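Local coordinates for hypothetical protein TT1466 (Thermus thermophilus, PDB 1IUK) that is of unknown cellular function but probably binds coenzyme A through a Rossmann-type domain, at residues Q4-Y9 with L97-S102; D72-F77 with L91-G96; D85-V90 with K111-A116. One frame throughout, in Å; residues are numbered along the deposited sequence.

Contact 1. Residues Q4-Y9 with L97-S102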
loop_
_atom_site.group_PDB
_atom_site.type_symbol
_atom_site.label_atom_id
_atom_site.label_comp_id
_atom_site.label_asym_id
_atom_site.label_seq_id
_atom_site.Cartn_x
_atom_site.Cartn_y
_atom_site.Cartn_z
ATOM N N GLN A 4 13.590 -12.435 6.811
ATOM C CA GLN A 4 14.721 -11.630 7.297
ATOM C C GLN A 4 14.763 -10.305 6.545
ATOM O O GLN A 4 14.840 -9.229 7.142
ATOM C CB GLN A 4 16.031 -12.396 7.060
ATOM C CG GLN A 4 17.145 -12.130 8.063
ATOM C CD GLN A 4 18.534 -12.480 7.510
ATOM O OE1 GLN A 4 18.754 -12.492 6.290
ATOM N NE2 GLN A 4 19.477 -12.765 8.412
ATOM N N GLU A 5 14.719 -10.404 5.219
ATOM C CA GLU A 5 14.740 -9.229 4.360
ATOM C C GLU A 5 13.459 -8.408 4.472
ATOM O O GLU A 5 13.522 -7.182 4.568
ATOM C CB GLU A 5 14.955 -9.635 2.905
ATOM C CG GLU A 5 14.968 -8.437 1.967
ATOM C CD GLU A 5 15.440 -8.789 0.571
ATOM O OE1 GLU A 5 15.339 -7.917 -0.326
ATOM O OE2 GLU A 5 15.912 -9.931 0.377
ATOM N N LEU A 6 12.303 -9.072 4.458
ATOM C CA LEU A 6 11.028 -8.378 4.575
ATOM C C LEU A 6 10.947 -7.652 5.917
ATOM O O LEU A 6 10.378 -6.567 6.014
ATOM C CB LEU A 6 9.865 -9.362 4.439
ATOM C CG LEU A 6 8.474 -8.720 4.436
ATOM C CD1 LEU A 6 8.439 -7.534 3.486
ATOM C CD2 LEU A 6 7.442 -9.752 4.037
ATOM N N ARG A 7 11.525 -8.240 6.960
ATOM C CA ARG A 7 11.515 -7.582 8.263
ATOM C C ARG A 7 12.363 -6.309 8.197
ATOM O O ARG A 7 11.931 -5.234 8.630
ATOM C CB ARG A 7 12.071 -8.519 9.339
ATOM C CG ARG A 7 11.789 -8.064 10.762
ATOM C CD ARG A 7 12.496 -8.949 11.783
ATOM N NE ARG A 7 12.744 -10.279 11.239
ATOM C CZ ARG A 7 11.923 -11.311 11.385
ATOM N NH1 ARG A 7 10.791 -11.168 12.065
ATOM N NH2 ARG A 7 12.226 -12.479 10.830
ATOM N N ALA A 8 13.570 -6.434 7.643
ATOM C CA ALA A 8 14.476 -5.289 7.519
ATOM C C ALA A 8 13.784 -4.196 6.721
ATOM O O ALA A 8 13.906 -3.006 7.024
ATOM C CB ALA A 8 15.778 -5.711 6.822
ATOM N N TYR A 9 13.038 -4.609 5.703
ATOM C CA TYR A 9 12.330 -3.663 4.864
ATOM C C TYR A 9 11.205 -2.924 5.607
ATOM O O TYR A 9 11.110 -1.693 5.562
ATOM C CB TYR A 9 11.761 -4.380 3.632
ATOM C CG TYR A 9 11.344 -3.396 2.572
ATOM C CD1 TYR A 9 10.271 -2.538 2.798
ATOM C CD2 TYR A 9 12.100 -3.214 1.411
ATOM C CE1 TYR A 9 9.971 -1.514 1.914
ATOM C CE2 TYR A 9 11.803 -2.189 0.518
ATOM C CZ TYR A 9 10.741 -1.338 0.782
ATOM O OH TYR A 9 10.449 -0.270 -0.028
ATOM N N LEU A 97 8.249 -0.510 -2.524
ATOM C CA LEU A 97 7.692 -1.861 -2.507
ATOM C C LEU A 97 6.185 -1.787 -2.749
ATOM O O LEU A 97 5.530 -0.875 -2.237
ATOM C CB LEU A 97 7.963 -2.497 -1.141
ATOM C CG LEU A 97 7.326 -3.847 -0.795
ATOM C CD1 LEU A 97 7.925 -4.936 -1.653
ATOM C CD2 LEU A 97 7.585 -4.159 0.669
ATOM N N VAL A 98 5.646 -2.718 -3.540
ATOM C CA VAL A 98 4.207 -2.754 -3.801
ATOM C C VAL A 98 3.635 -3.974 -3.097
ATOM O O VAL A 98 4.096 -5.099 -3.282
ATOM C CB VAL A 98 3.883 -2.820 -5.313
ATOM C CG1 VAL A 98 2.401 -3.131 -5.527
ATOM C CG2 VAL A 98 4.224 -1.485 -5.947
ATOM N N TRP A 99 2.623 -3.725 -2.277
ATOM C CA TRP A 99 1.982 -4.768 -1.481
ATOM C C TRP A 99 0.529 -4.956 -1.904
ATOM O O TRP A 99 -0.305 -4.088 -1.639
ATOM C CB TRP A 99 2.030 -4.357 0.002
ATOM C CG TRP A 99 1.638 -5.431 0.982
ATOM C CD1 TRP A 99 0.376 -5.912 1.223
ATOM C CD2 TRP A 99 2.522 -6.181 1.825
ATOM N NE1 TRP A 99 0.425 -6.917 2.157
ATOM C CE2 TRP A 99 1.729 -7.105 2.543
ATOM C CE3 TRP A 99 3.911 -6.165 2.040
ATOM C CZ2 TRP A 99 2.281 -8.008 3.465
ATOM C CZ3 TRP A 99 4.459 -7.066 2.958
ATOM C CH2 TRP A 99 3.641 -7.975 3.656
ATOM N N LEU A 100 0.226 -6.068 -2.563
ATOM C CA LEU A 100 -1.152 -6.321 -2.972
ATOM C C LEU A 100 -1.860 -7.031 -1.821
ATOM O O LEU A 100 -1.443 -8.118 -1.397
ATOM C CB LEU A 100 -1.191 -7.201 -4.220
ATOM C CG LEU A 100 -0.440 -6.647 -5.437
ATOM C CD1 LEU A 100 -0.686 -7.579 -6.631
ATOM C CD2 LEU A 100 -0.892 -5.205 -5.736
ATOM N N GLN A 101 -2.928 -6.416 -1.321
ATOM C CA GLN A 101 -3.672 -6.986 -0.204
ATOM C C GLN A 101 -4.371 -8.314 -0.524
ATOM O O GLN A 101 -4.383 -8.768 -1.664
ATOM C CB GLN A 101 -4.664 -5.949 0.317
ATOM C CG GLN A 101 -3.990 -4.860 1.147
ATOM C CD GLN A 101 -3.598 -5.353 2.539
ATOM O OE1 GLN A 101 -4.379 -6.033 3.213
ATOM N NE2 GLN A 101 -2.391 -5.012 2.973
ATOM N N SER A 102 -4.932 -8.941 0.507
ATOM C CA SER A 102 -5.622 -10.224 0.371
ATOM C C SER A 102 -6.627 -10.311 -0.779
ATOM O O SER A 102 -7.427 -9.398 -0.999
ATOM C CB SER A 102 -6.332 -10.558 1.686
ATOM O OG SER A 102 -5.395 -10.657 2.746
#
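Y9 lays one face of its ring against the side chain of L97, and the two side chains run past each other in opposite directions. The CD2 methyl of L97 sits 4.0 Å from the centroid of the Y9 ring and 23° off its normal, a CH-pi contact displaced toward the rim, where CD1 and CE1 of the tyrosine lie. Further along the ring, CZ of Y9 meets CB of L97 at 3.6 Å, so the leucine follows the phenol from its CD1-CE1 side to its hydroxyl end. The Y9 hydroxyl passes 3.3 Å from N of L97 at an angle too poor for a hydrogen bond; OH is hydrogen-bonded instead to the backbone O of D72, which fixes the far end of the ring. With CG anti to the backbone N (chi1 -165°), Y9 sends its ring off the helix toward L97.

One helical turn earlier, L6 uses its two end methyls. Its CD1 comes within 4.0 Å of CZ3 of W99, at the edge of the indole and near its plane, while CD2 stands 4.2 Å from the same carbon. The leucine therefore abuts the six-membered ring from outside, and the two side chains cross at about a right angle. The opposite end of the indole is anchored by the hydrogen bond from NE1 of W99 to O of R124. L97 joins the two pairs loosely, its CD2 lying 4.5 Å from CD1 of L6.

Helix 3-12 thus packs its L6 and Y9 side against L97 and W99, the latter in strand 98-100. That strand runs between strands 73-76 and 120-122 of the parallel sheet, while L126 and E129 of helix 126-134 also touch W99.

Contact 2. Residues D72-F77 with L91-G96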
loop_
_atom_site.group_PDB
_atom_site.type_symbol
_atom_site.label_atom_id
_atom_site.label_comp_id
_atom_site.label_asym_id
_atom_site.label_seq_id
_atom_site.Cartn_x
_atom_site.Cartn_y
_atom_site.Cartn_z
ATOM N N ASP A 72 7.511 4.482 0.686
ATOM C CA ASP A 72 8.297 3.285 0.966
ATOM C C ASP A 72 7.516 2.033 0.646
ATOM O O ASP A 72 8.065 1.070 0.123
ATOM C CB ASP A 72 8.736 3.273 2.434
ATOM C CG ASP A 72 9.724 4.384 2.753
ATOM O OD1 ASP A 72 9.480 5.153 3.696
ATOM O OD2 ASP A 72 10.749 4.498 2.053
ATOM N N ILE A 73 6.222 2.056 0.960
ATOM C CA ILE A 73 5.347 0.917 0.702
ATOM C C ILE A 73 4.023 1.385 0.123
ATOM O O ILE A 73 3.406 2.316 0.647
ATOM C CB ILE A 73 5.021 0.135 2.004
ATOM C CG1 ILE A 73 6.322 -0.338 2.664
ATOM C CG2 ILE A 73 4.088 -1.049 1.686
ATOM C CD1 ILE A 73 6.107 -1.147 3.928
ATOM N N LEU A 74 3.602 0.759 -0.973
ATOM C CA LEU A 74 2.309 1.090 -1.560
ATOM C C LEU A 74 1.412 -0.099 -1.210
ATOM O O LEU A 74 1.559 -1.185 -1.776
ATOM C CB LEU A 74 2.396 1.261 -3.086
ATOM C CG LEU A 74 1.043 1.579 -3.746
ATOM C CD1 LEU A 74 0.585 2.962 -3.340
ATOM C CD2 LEU A 74 1.157 1.470 -5.254
ATOM N N ASP A 75 0.520 0.099 -0.237
ATOM C CA ASP A 75 -0.410 -0.949 0.210
ATOM C C ASP A 75 -1.639 -0.806 -0.680
ATOM O O ASP A 75 -2.383 0.167 -0.567
ATOM C CB ASP A 75 -0.776 -0.707 1.676
ATOM C CG ASP A 75 -1.346 -1.938 2.366
ATOM O OD1 ASP A 75 -1.231 -3.072 1.847
ATOM O OD2 ASP A 75 -1.913 -1.750 3.462
ATOM N N VAL A 76 -1.823 -1.781 -1.565
ATOM C CA VAL A 76 -2.899 -1.773 -2.543
ATOM C C VAL A 76 -4.133 -2.583 -2.175
ATOM O O VAL A 76 -4.068 -3.803 -1.994
ATOM C CB VAL A 76 -2.371 -2.278 -3.922
ATOM C CG1 VAL A 76 -3.438 -2.106 -4.999
ATOM C CG2 VAL A 76 -1.107 -1.508 -4.307
ATOM N N PHE A 77 -5.264 -1.892 -2.100
ATOM C CA PHE A 77 -6.532 -2.532 -1.786
ATOM C C PHE A 77 -7.456 -2.575 -3.009
ATOM O O PHE A 77 -8.550 -3.145 -2.938
ATOM C CB PHE A 77 -7.227 -1.786 -0.637
ATOM C CG PHE A 77 -6.595 -2.022 0.717
ATOM C CD1 PHE A 77 -7.023 -3.074 1.531
ATOM C CD2 PHE A 77 -5.570 -1.198 1.169
ATOM C CE1 PHE A 77 -6.431 -3.297 2.784
ATOM C CE2 PHE A 77 -4.972 -1.415 2.419
ATOM C CZ PHE A 77 -5.409 -2.469 3.225
ATOM N N LEU A 91 3.944 3.089 -11.658
ATOM C CA LEU A 91 5.299 3.126 -12.195
ATOM C C LEU A 91 5.916 4.514 -12.070
ATOM O O LEU A 91 7.113 4.642 -11.846
ATOM C CB LEU A 91 5.285 2.671 -13.651
ATOM C CG LEU A 91 4.951 1.183 -13.829
ATOM C CD1 LEU A 91 4.707 0.896 -15.300
ATOM C CD2 LEU A 91 6.084 0.314 -13.294
ATOM N N ALA A 92 5.097 5.556 -12.192
ATOM C CA ALA A 92 5.582 6.931 -12.084
ATOM C C ALA A 92 6.009 7.292 -10.665
ATOM O O ALA A 92 7.022 7.961 -10.453
ATOM C CB ALA A 92 4.509 7.891 -12.547
ATOM N N LEU A 93 5.214 6.856 -9.691
ATOM C CA LEU A 93 5.511 7.128 -8.294
ATOM C C LEU A 93 6.744 6.344 -7.859
ATOM O O LEU A 93 7.539 6.825 -7.041
ATOM C CB LEU A 93 4.321 6.723 -7.418
ATOM C CG LEU A 93 4.528 6.677 -5.897
ATOM C CD1 LEU A 93 4.260 8.055 -5.309
ATOM C CD2 LEU A 93 3.594 5.637 -5.283
ATOM N N ARG A 94 6.895 5.146 -8.429
ATOM C CA ARG A 94 7.990 4.238 -8.109
ATOM C C ARG A 94 8.157 4.058 -6.586
ATOM O O ARG A 94 9.153 4.497 -5.996
ATOM C CB ARG A 94 9.306 4.719 -8.733
ATOM C CG ARG A 94 9.987 3.637 -9.577
ATOM C CD ARG A 94 11.393 4.040 -10.066
ATOM N NE ARG A 94 12.354 2.935 -9.960
ATOM C CZ ARG A 94 12.245 1.777 -10.608
ATOM N NH1 ARG A 94 11.219 1.553 -11.419
ATOM N NH2 ARG A 94 13.157 0.830 -10.438
ATOM N N PRO A 95 7.181 3.395 -5.934
ATOM C CA PRO A 95 7.270 3.186 -4.486
ATOM C C PRO A 95 8.369 2.160 -4.258
ATOM O O PRO A 95 8.711 1.414 -5.180
ATOM C CB PRO A 95 5.890 2.637 -4.126
ATOM C CG PRO A 95 5.487 1.896 -5.337
ATOM C CD PRO A 95 5.982 2.747 -6.490
ATOM N N GLY A 96 8.917 2.116 -3.043
ATOM C CA GLY A 96 9.976 1.169 -2.749
ATOM C C GLY A 96 9.530 -0.277 -2.795
ATOM O O GLY A 96 10.325 -1.177 -3.065
#
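L74 holds CG anti to its backbone N (chi1 179°), and its second torsion of 68° spreads the two methyls beyond the strand; L93, with chi1 169°, reaches back from the last helical turn toward one of them. Their ends come together lightly, CD1 of L74 lying 4.5 Å from CD2 of L93. Closer to the backbone, the pyrrolidine ring of P95 rests against the root of the same leucine: CB of L74 is 3.9 Å from CG of P95, and equally far from CB of P95. L74 is thus touched at its base by the proline and at one tip by the leucine.

Beyond P95 the two backbones draw close. The CA atoms of D72 and G96 are only 4.6 Å apart, and O of D72 lies 3.4 Å from N of G96. On the side chain of D72, OD1 is hydrogen-bonded to N of K14.

R94 leaves the helix with positive phi, and the chain then turns through P95 and G96 toward strand 98-100. Strand 73-76, helix 87-93 and strand 98-100 lie along a beta-alpha-beta crossover between neighbouring parallel strands, the connection characteristic of Rossmann-type folds.

Contact 3. Residues D85-V90 with K111-A116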
loop_
_atom_site.group_PDB
_atom_site.type_symbol
_atom_site.label_atom_id
_atom_site.label_comp_id
_atom_site.label_asym_id
_atom_site.label_seq_id
_atom_site.Cartn_x
_atom_site.Cartn_y
_atom_site.Cartn_z
ATOM N N ASP A 85 -5.229 -0.049 -14.954
ATOM C CA ASP A 85 -5.463 1.375 -15.194
ATOM C C ASP A 85 -4.684 2.243 -14.213
ATOM O O ASP A 85 -4.601 3.462 -14.379
ATOM C CB ASP A 85 -6.954 1.698 -15.085
ATOM C CG ASP A 85 -7.773 1.044 -16.187
ATOM O OD1 ASP A 85 -7.217 0.795 -17.280
ATOM O OD2 ASP A 85 -8.973 0.774 -15.962
ATOM N N HIS A 86 -4.122 1.617 -13.181
ATOM C CA HIS A 86 -3.348 2.351 -12.177
ATOM C C HIS A 86 -1.849 2.220 -12.481
ATOM O O HIS A 86 -1.041 3.015 -12.001
ATOM C CB HIS A 86 -3.597 1.784 -10.757
ATOM C CG HIS A 86 -4.878 2.237 -10.111
ATOM N ND1 HIS A 86 -5.078 3.527 -9.667
ATOM C CD2 HIS A 86 -5.997 1.549 -9.774
ATOM C CE1 HIS A 86 -6.262 3.613 -9.084
ATOM N NE2 HIS A 86 -6.841 2.426 -9.136
ATOM N N LEU A 87 -1.490 1.212 -13.272
ATOM C CA LEU A 87 -0.091 0.953 -13.597
ATOM C C LEU A 87 0.739 2.183 -13.921
ATOM O O LEU A 87 1.846 2.334 -13.409
ATOM C CB LEU A 87 0.027 -0.058 -14.739
ATOM C CG LEU A 87 0.933 -1.274 -14.489
ATOM C CD1 LEU A 87 1.268 -1.943 -15.809
ATOM C CD2 LEU A 87 2.204 -0.865 -13.765
ATOM N N PRO A 88 0.239 3.065 -14.796
ATOM C CA PRO A 88 1.001 4.273 -15.140
ATOM C C PRO A 88 1.382 5.134 -13.935
ATOM O O PRO A 88 2.536 5.549 -13.805
ATOM C CB PRO A 88 0.080 5.021 -16.101
ATOM C CG PRO A 88 -0.814 3.975 -16.659
ATOM C CD PRO A 88 -1.015 2.970 -15.564
ATOM N N GLU A 89 0.414 5.415 -13.061
ATOM C CA GLU A 89 0.701 6.229 -11.878
ATOM C C GLU A 89 1.568 5.466 -10.860
ATOM O O GLU A 89 2.334 6.071 -10.107
ATOM C CB GLU A 89 -0.604 6.706 -11.230
ATOM C CG GLU A 89 -1.459 5.608 -10.638
ATOM C CD GLU A 89 -2.491 6.133 -9.641
ATOM O OE1 GLU A 89 -2.489 7.350 -9.346
ATOM O OE2 GLU A 89 -3.307 5.328 -9.149
ATOM N N VAL A 90 1.448 4.142 -10.848
ATOM C CA VAL A 90 2.243 3.317 -9.938
ATOM C C VAL A 90 3.705 3.376 -10.384
ATOM O O VAL A 90 4.598 3.693 -9.598
ATOM C CB VAL A 90 1.748 1.834 -9.934
ATOM C CG1 VAL A 90 2.770 0.929 -9.257
ATOM C CG2 VAL A 90 0.404 1.735 -9.197
ATOM N N LYS A 111 4.026 -8.596 -13.233
ATOM C CA LYS A 111 5.166 -8.745 -14.124
ATOM C C LYS A 111 5.709 -7.378 -14.515
ATOM O O LYS A 111 6.920 -7.197 -14.589
ATOM C CB LYS A 111 4.778 -9.524 -15.384
ATOM C CG LYS A 111 5.933 -9.704 -16.379
ATOM C CD LYS A 111 5.443 -9.726 -17.836
ATOM C CE LYS A 111 6.544 -10.167 -18.806
ATOM N NZ LYS A 111 7.396 -11.263 -18.244
ATOM N N ALA A 112 4.823 -6.415 -14.756
ATOM C CA ALA A 112 5.265 -5.074 -15.136
ATOM C C ALA A 112 6.071 -4.411 -14.030
ATOM O O ALA A 112 7.040 -3.693 -14.296
ATOM C CB ALA A 112 4.075 -4.198 -15.503
ATOM N N LEU A 113 5.669 -4.641 -12.783
ATOM C CA LEU A 113 6.385 -4.051 -11.655
ATOM C C LEU A 113 7.761 -4.703 -11.493
ATOM O O LEU A 113 8.761 -4.024 -11.223
ATOM C CB LEU A 113 5.563 -4.199 -10.367
ATOM C CG LEU A 113 4.341 -3.279 -10.231
ATOM C CD1 LEU A 113 3.687 -3.539 -8.855
ATOM C CD2 LEU A 113 4.734 -1.806 -10.371
ATOM N N LYS A 114 7.804 -6.020 -11.667
ATOM C CA LYS A 114 9.062 -6.758 -11.568
ATOM C C LYS A 114 10.036 -6.212 -12.620
ATOM O O LYS A 114 11.179 -5.855 -12.327
ATOM C CB LYS A 114 8.822 -8.251 -11.823
ATOM C CG LYS A 114 10.098 -9.042 -12.132
ATOM C CD LYS A 114 9.797 -10.379 -12.813
ATOM C CE LYS A 114 10.881 -10.742 -13.820
ATOM N NZ LYS A 114 10.553 -10.261 -15.199
ATOM N N GLU A 115 9.566 -6.140 -13.855
ATOM C CA GLU A 115 10.395 -5.636 -14.928
ATOM C C GLU A 115 10.920 -4.225 -14.630
ATOM O O GLU A 115 12.053 -3.898 -14.983
ATOM C CB GLU A 115 9.612 -5.719 -16.241
ATOM C CG GLU A 115 9.426 -7.175 -16.661
ATOM C CD GLU A 115 8.580 -7.358 -17.903
ATOM O OE1 GLU A 115 8.854 -8.316 -18.657
ATOM O OE2 GLU A 115 7.644 -6.558 -18.125
ATOM N N ALA A 116 10.131 -3.400 -13.947
ATOM C CA ALA A 116 10.586 -2.056 -13.602
ATOM C C ALA A 116 11.519 -2.042 -12.374
ATOM O O ALA A 116 11.925 -0.979 -11.897
ATOM C CB ALA A 116 9.388 -1.150 -13.356
#
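H86 ND1 donates to OE2 of E89 over 2.6 Å, a short hydrogen bond with an N-H...O angle of 151° that ties two residues of 85-90 together. It meets the carboxylate on the anti side, somewhat out of its plane. The pair is extended at both ends: NE2 of H86 is hydrogen-bonded to NH1 of R78, and OE1 of E89 accepts from N of L64.

Between the helices the meeting is entirely aliphatic. L87 reaches across with CD1, which touches CB of A112 at 3.6 Å, and its other methyl, CD2, lies 4.3 Å from CD2 of L113. That L113 methyl presses more closely on V90, 3.5 Å from CG1, the two side chains crossing at about a right angle. The valine points CG1 anti to its backbone N (chi1 166°), bringing this branch against the leucine. On the partner helix, NZ of K111 and OE1 of E115 form a 3.3 Å salt bridge one turn apart.

Methyl-to-methyl packing therefore joins helices 87-93 and 107-115, while H86, E89, K111 and E115 make polar bonds within their own segments. Attraction between the two segments rests on dispersion and the exclusion of water, without directional polar bonds.

Contact 1 is mostly buried, although Y9 is partly exposed; contacts 2 and 3 combine buried aliphatic residues with partly exposed ones. Contacts 1 and 2 reach neighbouring strands, 98-100 and 73-76, and are joined by a hydrogen bond from Q101 NE2 to D75 OD1. Contacts 2 and 3 share helix 87-93, which faces the sheet in one and helix 107-115 in the other; R94 NH2 is hydrogen-bonded to A116 O between them. V98 packs on L113, linking contacts 1 and 3. Aromatic rings shape contact 1, a proline and closely spaced backbones contact 2, and branched aliphatic groups contact 3.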